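Local coordinates for 43.8 kDa insecticidal crystal protein (Bacillus thuringiensis, PDB 4JP0) that acts with a partner protein as one component of a binary insecticidal toxin active on western corn rootworm, at residues 50-53 and 57-60; 179-184 and 269-274. One frame throughout, in Å; residues are numbered along the deposited sequence.

Overall arrangement
Both contacts are buried and lie close together, their centres about 9 Å apart, where the ricin B-type lectin region meets the insecticidal crystal toxin (P42) region. Contact 1 belongs wholly to the former: two neighbouring strands of a hairpin, 43-52 and 56-61, joined by main-chain hydrogen bonds with apolar side chains alongside. Contact 2 is built within the latter and is long-range in sequence, bringing the end of strand 174-182 against the start of helix 272-279 through a glutamine amide and a lone aliphatic touch. Asp53 ties the two together: its backbone N bonds to Glu270 O, and its OD2 probably accepts from Thr273 N at the helix start.

Contact 1 of 2, residues 50-53 and 57-60; sequences FPID and YIIT
Phe50 and Ile58 face each other as a hydrogen-bonded pair in an antiparallel beta hairpin of the ricin B-type lectin domain, a beta-trefoil fold. Phe50 N donates to Ile58 O at 3.0 Å, and Ile58 N returns a bond to Phe50 O at 2.8 Å. Both N-H groups point nearly straight at their acceptors, the first at 170°. Phe50 O also receives a CA-H...O contact from Tyr57 CA at 3.2 Å. Pro51 and Tyr57 form the next, non-hydrogen-bonded pair, where the Tyr57 ring passes obliquely by Pro51 CA; its hydroxyl, Tyr57 OH, reaches on to bond with the backbone N of Leu2.

The other face of the hairpin carries Phe50 and Ile58. Ile52 crosses Ile58 at about a right angle, its CG2 branch 3.8 Å from Ile58 CG1. The methyl ends, Ile52 CD1 and Ile58 CD1, meet at 4.0 Å. Beyond the hydrogen-bonded pair, Thr60 holds OG1 anti to its carbonyl carbon (chi1 -55°), which sets the hydroxyl at the edge of the Phe50 ring, near its plane, with Thr60 OG1 3.4 Å from Phe50 CD1. This face is packed against the insecticidal crystal toxin (P42) region: Ile184 lies on Phe50 and Ile58, Ile197 of helix 193-199 reaches Phe50 and Thr60, and the ring of Tyr202 meets that of Phe50 edge-to-face.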
ATOM      1  N   PHE A  50       8.334  -2.357 -14.104  1.00 12.65           N
ATOM      2  CA  PHE A  50       7.311  -2.094 -13.058  1.00 14.67           C
ATOM      3  C   PHE A  50       6.800  -0.663 -13.199  1.00 14.32           C
ATOM      4  O   PHE A  50       7.588   0.266 -13.424  1.00 15.12           O
ATOM      5  CB  PHE A  50       7.894  -2.276 -11.676  1.00 14.12           C
ATOM      6  CG  PHE A  50       8.167  -3.732 -11.318  1.00 14.77           C
ATOM      7  CD1 PHE A  50       9.451  -4.198 -11.191  1.00 16.32           C
ATOM      8  CD2 PHE A  50       7.127  -4.612 -11.108  1.00 14.90           C
ATOM      9  CE1 PHE A  50       9.709  -5.504 -10.814  1.00 15.77           C
ATOM     10  CE2 PHE A  50       7.381  -5.942 -10.761  1.00 15.73           C
ATOM     11  CZ  PHE A  50       8.676  -6.374 -10.603  1.00 14.79           C
ATOM     12  N   PRO A  51       5.493  -0.468 -13.076  1.00 13.95           N
ATOM     13  CA  PRO A  51       4.920   0.862 -13.219  1.00 15.25           C
ATOM     14  C   PRO A  51       4.971   1.605 -11.876  1.00 16.16           C
ATOM     15  O   PRO A  51       4.798   0.993 -10.815  1.00 15.19           O
ATOM     16  CB  PRO A  51       3.466   0.563 -13.621  1.00 15.88           C
ATOM     17  CG  PRO A  51       3.134  -0.713 -12.800  1.00 13.65           C
ATOM     18  CD  PRO A  51       4.466  -1.483 -12.729  1.00 14.66           C
ATOM     19  N   ILE A  52       5.212   2.915 -11.955  1.00 16.21           N
ATOM     20  CA  ILE A  52       5.170   3.784 -10.789  1.00 16.54           C
ATOM     21  C   ILE A  52       4.323   4.995 -11.112  1.00 17.84           C
ATOM     22  O   ILE A  52       3.753   5.116 -12.219  1.00 16.51           O
ATOM     23  CB  ILE A  52       6.597   4.172 -10.327  1.00 18.07           C
ATOM     24  CG1 ILE A  52       7.384   4.881 -11.441  1.00 17.81           C
ATOM     25  CG2 ILE A  52       7.355   2.924  -9.817  1.00 16.45           C
ATOM     26  CD1 ILE A  52       8.761   5.418 -10.945  1.00 19.78           C
ATOM     27  N   ASP A  53       4.191   5.893 -10.153  1.00 18.11           N
ATOM     28  CA  ASP A  53       3.316   7.026 -10.362  1.00 19.49           C
ATOM     29  C   ASP A  53       3.731   7.885 -11.570  1.00 20.58           C
ATOM     30  O   ASP A  53       4.868   7.866 -12.024  1.00 19.50           O
ATOM     31  CB  ASP A  53       3.252   7.926  -9.108  1.00 19.08           C
ATOM     32  CG  ASP A  53       2.560   7.267  -7.903  1.00 20.79           C
ATOM     33  OD1 ASP A  53       1.785   6.276  -8.049  1.00 18.78           O
ATOM     34  OD2 ASP A  53       2.746   7.720  -6.734  1.00 20.45           O
ATOM     35  N   TYR A  57       8.332   4.242 -15.202  1.00 15.93           N
ATOM     36  CA  TYR A  57       8.647   2.852 -14.997  1.00 16.53           C
ATOM     37  C   TYR A  57       9.983   2.665 -14.312  1.00 16.34           C
ATOM     38  O   TYR A  57      10.861   3.543 -14.413  1.00 14.85           O
ATOM     39  CB  TYR A  57       8.800   2.135 -16.348  1.00 16.14           C
ATOM     40  CG  TYR A  57       7.586   2.202 -17.208  1.00 18.89           C
ATOM     41  CD1 TYR A  57       7.414   3.237 -18.110  1.00 20.44           C
ATOM     42  CD2 TYR A  57       6.585   1.257 -17.089  1.00 18.35           C
ATOM     43  CE1 TYR A  57       6.313   3.317 -18.907  1.00 21.36           C
ATOM     44  CE2 TYR A  57       5.465   1.327 -17.892  1.00 23.89           C
ATOM     45  CZ  TYR A  57       5.335   2.366 -18.804  1.00 25.69           C
ATOM     46  OH  TYR A  57       4.219   2.467 -19.610  1.00 25.22           O
ATOM     47  N   ILE A  58      10.135   1.492 -13.678  1.00 13.41           N
ATOM     48  CA  ILE A  58      11.425   1.040 -13.158  1.00 13.64           C
ATOM     49  C   ILE A  58      11.794  -0.135 -14.057  1.00 13.60           C
ATOM     50  O   ILE A  58      10.958  -1.014 -14.312  1.00 13.88           O
ATOM     51  CB  ILE A  58      11.300   0.534 -11.704  1.00 14.10           C
ATOM     52  CG1 ILE A  58      10.839   1.665 -10.775  1.00 16.70           C
ATOM     53  CG2 ILE A  58      12.640  -0.028 -11.250  1.00 15.03           C
ATOM     54  CD1 ILE A  58      11.824   2.873 -10.761  1.00 17.76           C
ATOM     55  N   ILE A  59      13.013  -0.162 -14.567  1.00 11.87           N
ATOM     56  CA  ILE A  59      13.432  -1.267 -15.448  1.00 12.35           C
ATOM     57  C   ILE A  59      14.348  -2.209 -14.636  1.00 13.15           C
ATOM     58  O   ILE A  59      15.475  -1.817 -14.197  1.00 12.85           O
ATOM     59  CB  ILE A  59      14.181  -0.698 -16.662  1.00 12.85           C
ATOM     60  CG1 ILE A  59      13.303   0.348 -17.389  1.00 14.38           C
ATOM     61  CG2 ILE A  59      14.657  -1.868 -17.575  1.00 11.54           C
ATOM     62  CD1 ILE A  59      13.995   1.029 -18.641  1.00 15.53           C
ATOM     63  N   THR A  60      13.881  -3.446 -14.458  1.00 12.78           N
ATOM     64  CA  THR A  60      14.507  -4.369 -13.514  1.00 12.71           C
ATOM     65  C   THR A  60      15.178  -5.520 -14.192  1.00 13.32           C
ATOM     66  O   THR A  60      14.598  -6.121 -15.095  1.00 12.80           O
ATOM     67  CB  THR A  60      13.423  -4.954 -12.609  1.00 13.03           C
ATOM     68  OG1 THR A  60      12.701  -3.870 -11.985  1.00 13.37           O
ATOM     69  CG2 THR A  60      14.033  -5.806 -11.463  1.00 13.41           C
TER

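Contact 2 of 2, residues 179-184 and 269-274; sequences TLVPCI and DEIKTQ
Gln274 places CG opposite its backbone N (chi1 172°) and runs extended beyond it, carrying its amide from the first turn of helix 272-279 across to strand 174-182. Thr179 turns its hydroxyl the same way round, OG1 lying opposite the backbone N (chi1 -169°), which directs it toward the amide nitrogen. Gln274 NE2 donates to Thr179 OG1 at 2.8 Å, although that hydroxyl is less certainly placed. The same nitrogen gives a second bond to Leu180 O at 2.9 Å. This one is more bent, 140° at the hydrogen: the oxygen stays close to the plane of the glutamine amide, whereas NE2 is tilted from the plane of the Leu180 carbonyl. If the threonine hydroxyl is placed correctly, acceptors on two successive residues take both N-H groups of the amide, which would limit its rotation.

The strand is one of the two edge strands of a four-stranded antiparallel sheet in the insecticidal crystal toxin (P42) region, bonded through Thr179 and Val181 to strand 202-221. The helix therefore docks on the sheet's border strand. Ile271, at the N-cap position of the helix, supplies the apolar half of the contact: its CD1 comes to 4.2 Å from Val181 CG1, the two side chains meeting at about a right angle. Glu270, just before the N-cap, reaches the lectin domain, where its OE1 is hydrogen-bonded to Tyr82 OH.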
ATOM      1  N   THR A 179      -4.401  -3.800  -3.874  1.00 15.20           N
ATOM      2  CA  THR A 179      -3.549  -3.236  -4.923  1.00 15.95           C
ATOM      3  C   THR A 179      -2.301  -4.094  -5.067  1.00 15.60           C
ATOM      4  O   THR A 179      -1.948  -4.812  -4.159  1.00 13.95           O
ATOM      5  CB  THR A 179      -3.235  -1.763  -4.613  1.00 16.50           C
ATOM      6  OG1 THR A 179      -2.612  -1.120  -5.740  1.00 19.50           O
ATOM      7  CG2 THR A 179      -2.233  -1.638  -3.460  1.00 18.66           C
ATOM      8  N   LEU A 180      -1.684  -4.051  -6.241  1.00 15.33           N
ATOM      9  CA  LEU A 180      -0.523  -4.898  -6.524  1.00 15.13           C
ATOM     10  C   LEU A 180       0.763  -4.096  -6.351  1.00 16.38           C
ATOM     11  O   LEU A 180       0.894  -2.974  -6.892  1.00 16.70           O
ATOM     12  CB  LEU A 180      -0.593  -5.393  -7.954  1.00 15.64           C
ATOM     13  CG  LEU A 180      -1.733  -6.379  -8.198  1.00 14.40           C
ATOM     14  CD1 LEU A 180      -1.719  -6.872  -9.642  1.00 17.73           C
ATOM     15  CD2 LEU A 180      -1.590  -7.538  -7.258  1.00 18.47           C
ATOM     16  N   VAL A 181       1.707  -4.658  -5.609  1.00 14.96           N
ATOM     17  CA  VAL A 181       2.947  -3.938  -5.338  1.00 14.25           C
ATOM     18  C   VAL A 181       4.135  -4.643  -5.951  1.00 14.59           C
ATOM     19  O   VAL A 181       4.373  -5.802  -5.683  1.00 13.29           O
ATOM     20  CB  VAL A 181       3.168  -3.777  -3.803  1.00 15.81           C
ATOM     21  CG1 VAL A 181       4.527  -3.079  -3.473  1.00 15.66           C
ATOM     22  CG2 VAL A 181       1.986  -3.020  -3.208  1.00 14.09           C
ATOM     23  N   PRO A 182       4.881  -3.935  -6.780  1.00 14.22           N
ATOM     24  CA  PRO A 182       6.101  -4.490  -7.368  1.00 14.45           C
ATOM     25  C   PRO A 182       7.018  -5.127  -6.299  1.00 14.17           C
ATOM     26  O   PRO A 182       7.302  -4.511  -5.261  1.00 12.59           O
ATOM     27  CB  PRO A 182       6.774  -3.254  -7.932  1.00 14.83           C
ATOM     28  CG  PRO A 182       5.596  -2.389  -8.411  1.00 14.85           C
ATOM     29  CD  PRO A 182       4.601  -2.570  -7.230  1.00 15.08           C
ATOM     30  N   CYS A 183       7.523  -6.321  -6.576  1.00 13.26           N
ATOM     31  CA  CYS A 183       8.340  -7.026  -5.602  1.00 14.77           C
ATOM     32  C   CYS A 183       9.603  -6.249  -5.245  1.00 15.38           C
ATOM     33  O   CYS A 183      10.073  -6.374  -4.135  1.00 15.57           O
ATOM     34  CB  CYS A 183       8.675  -8.469  -6.065  1.00 13.67           C
ATOM     35  SG  CYS A 183       9.621  -8.530  -7.605  1.00 15.75           S
ATOM     36  N   ILE A 184      10.114  -5.435  -6.171  1.00 14.66           N
ATOM     37  CA  ILE A 184      11.291  -4.637  -5.888  1.00 15.88           C
ATOM     38  C   ILE A 184      11.074  -3.665  -4.741  1.00 15.73           C
ATOM     39  O   ILE A 184      12.041  -3.234  -4.116  1.00 16.10           O
ATOM     40  CB  ILE A 184      11.811  -3.891  -7.159  1.00 15.53           C
ATOM     41  CG1 ILE A 184      10.687  -3.054  -7.782  1.00 15.99           C
ATOM     42  CG2 ILE A 184      12.353  -4.917  -8.187  1.00 16.06           C
ATOM     43  CD1 ILE A 184      11.191  -2.030  -8.840  1.00 16.70           C
ATOM     44  N   ASP A 269       7.736   4.814  -2.007  1.00 20.33           N
ATOM     45  CA  ASP A 269       7.501   6.228  -2.205  1.00 22.28           C
ATOM     46  C   ASP A 269       6.999   6.548  -3.594  1.00 21.61           C
ATOM     47  O   ASP A 269       6.253   7.441  -3.769  1.00 21.52           O
ATOM     48  CB  ASP A 269       8.710   7.103  -1.908  1.00 23.20           C
ATOM     49  CG  ASP A 269       8.322   8.543  -1.749  1.00 27.85           C
ATOM     50  OD1 ASP A 269       7.596   8.820  -0.805  1.00 29.68           O
ATOM     51  OD2 ASP A 269       8.659   9.373  -2.580  1.00 30.38           O
ATOM     52  N   GLU A 270       7.450   5.791  -4.569  1.00 19.63           N
ATOM     53  CA  GLU A 270       7.102   6.087  -5.937  1.00 19.15           C
ATOM     54  C   GLU A 270       5.742   5.565  -6.363  1.00 19.09           C
ATOM     55  O   GLU A 270       5.364   5.750  -7.525  1.00 18.41           O
ATOM     56  CB  GLU A 270       8.201   5.634  -6.916  1.00 19.45           C
ATOM     57  CG  GLU A 270       9.431   6.524  -6.881  1.00 20.21           C
ATOM     58  CD  GLU A 270      10.671   5.858  -7.457  1.00 22.07           C
ATOM     59  OE1 GLU A 270      10.678   4.629  -7.658  1.00 25.09           O
ATOM     60  OE2 GLU A 270      11.666   6.547  -7.674  1.00 24.66           O
ATOM     61  N   ILE A 271       5.025   4.895  -5.457  1.00 17.34           N
ATOM     62  CA  ILE A 271       3.673   4.474  -5.779  1.00 17.80           C
ATOM     63  C   ILE A 271       2.680   5.049  -4.770  1.00 17.52           C
ATOM     64  O   ILE A 271       1.550   4.559  -4.625  1.00 17.45           O
ATOM     65  CB  ILE A 271       3.530   2.913  -5.897  1.00 16.77           C
ATOM     66  CG1 ILE A 271       3.914   2.225  -4.581  1.00 17.40           C
ATOM     67  CG2 ILE A 271       4.407   2.376  -7.078  1.00 15.03           C
ATOM     68  CD1 ILE A 271       3.347   0.807  -4.440  1.00 15.95           C
ATOM     69  N   LYS A 272       3.098   6.068  -4.052  1.00 18.14           N
ATOM     70  CA  LYS A 272       2.200   6.655  -3.049  1.00 19.94           C
ATOM     71  C   LYS A 272       0.830   7.107  -3.556  1.00 20.14           C
ATOM     72  O   LYS A 272      -0.165   7.025  -2.816  1.00 20.40           O
ATOM     73  CB  LYS A 272       2.866   7.815  -2.276  1.00 21.74           C
ATOM     74  CG  LYS A 272       3.159   9.021  -3.118  1.00 23.59           C
ATOM     75  CD  LYS A 272       4.010  10.040  -2.338  1.00 27.19           C
ATOM     76  CE  LYS A 272       5.071  10.681  -3.241  1.00 31.96           C
ATOM     77  NZ  LYS A 272       5.369  12.047  -2.706  1.00 34.76           N
ATOM     78  N   THR A 273       0.756   7.576  -4.788  1.00 19.83           N
ATOM     79  CA  THR A 273      -0.533   7.984  -5.352  1.00 20.23           C
ATOM     80  C   THR A 273      -1.410   6.756  -5.547  1.00 19.95           C
ATOM     81  O   THR A 273      -2.613   6.782  -5.281  1.00 19.28           O
ATOM     82  CB  THR A 273      -0.322   8.687  -6.699  1.00 20.70           C
ATOM     83  OG1 THR A 273       0.285   9.962  -6.467  1.00 21.84           O
ATOM     84  CG2 THR A 273      -1.645   9.026  -7.367  1.00 20.51           C
ATOM     85  N   GLN A 274      -0.800   5.681  -6.014  1.00 18.86           N
ATOM     86  CA  GLN A 274      -1.499   4.415  -6.220  1.00 18.83           C
ATOM     87  C   GLN A 274      -2.023   3.887  -4.892  1.00 19.36           C
ATOM     88  O   GLN A 274      -3.153   3.414  -4.785  1.00 18.64           O
ATOM     89  CB  GLN A 274      -0.529   3.396  -6.800  1.00 17.71           C
ATOM     90  CG  GLN A 274      -1.108   1.959  -6.867  1.00 18.26           C
ATOM     91  CD  GLN A 274      -0.070   0.961  -7.317  1.00 17.39           C
ATOM     92  OE1 GLN A 274       0.907   1.336  -7.974  1.00 17.70           O
ATOM     93  NE2 GLN A 274      -0.293  -0.317  -7.011  1.00 14.07           N
TER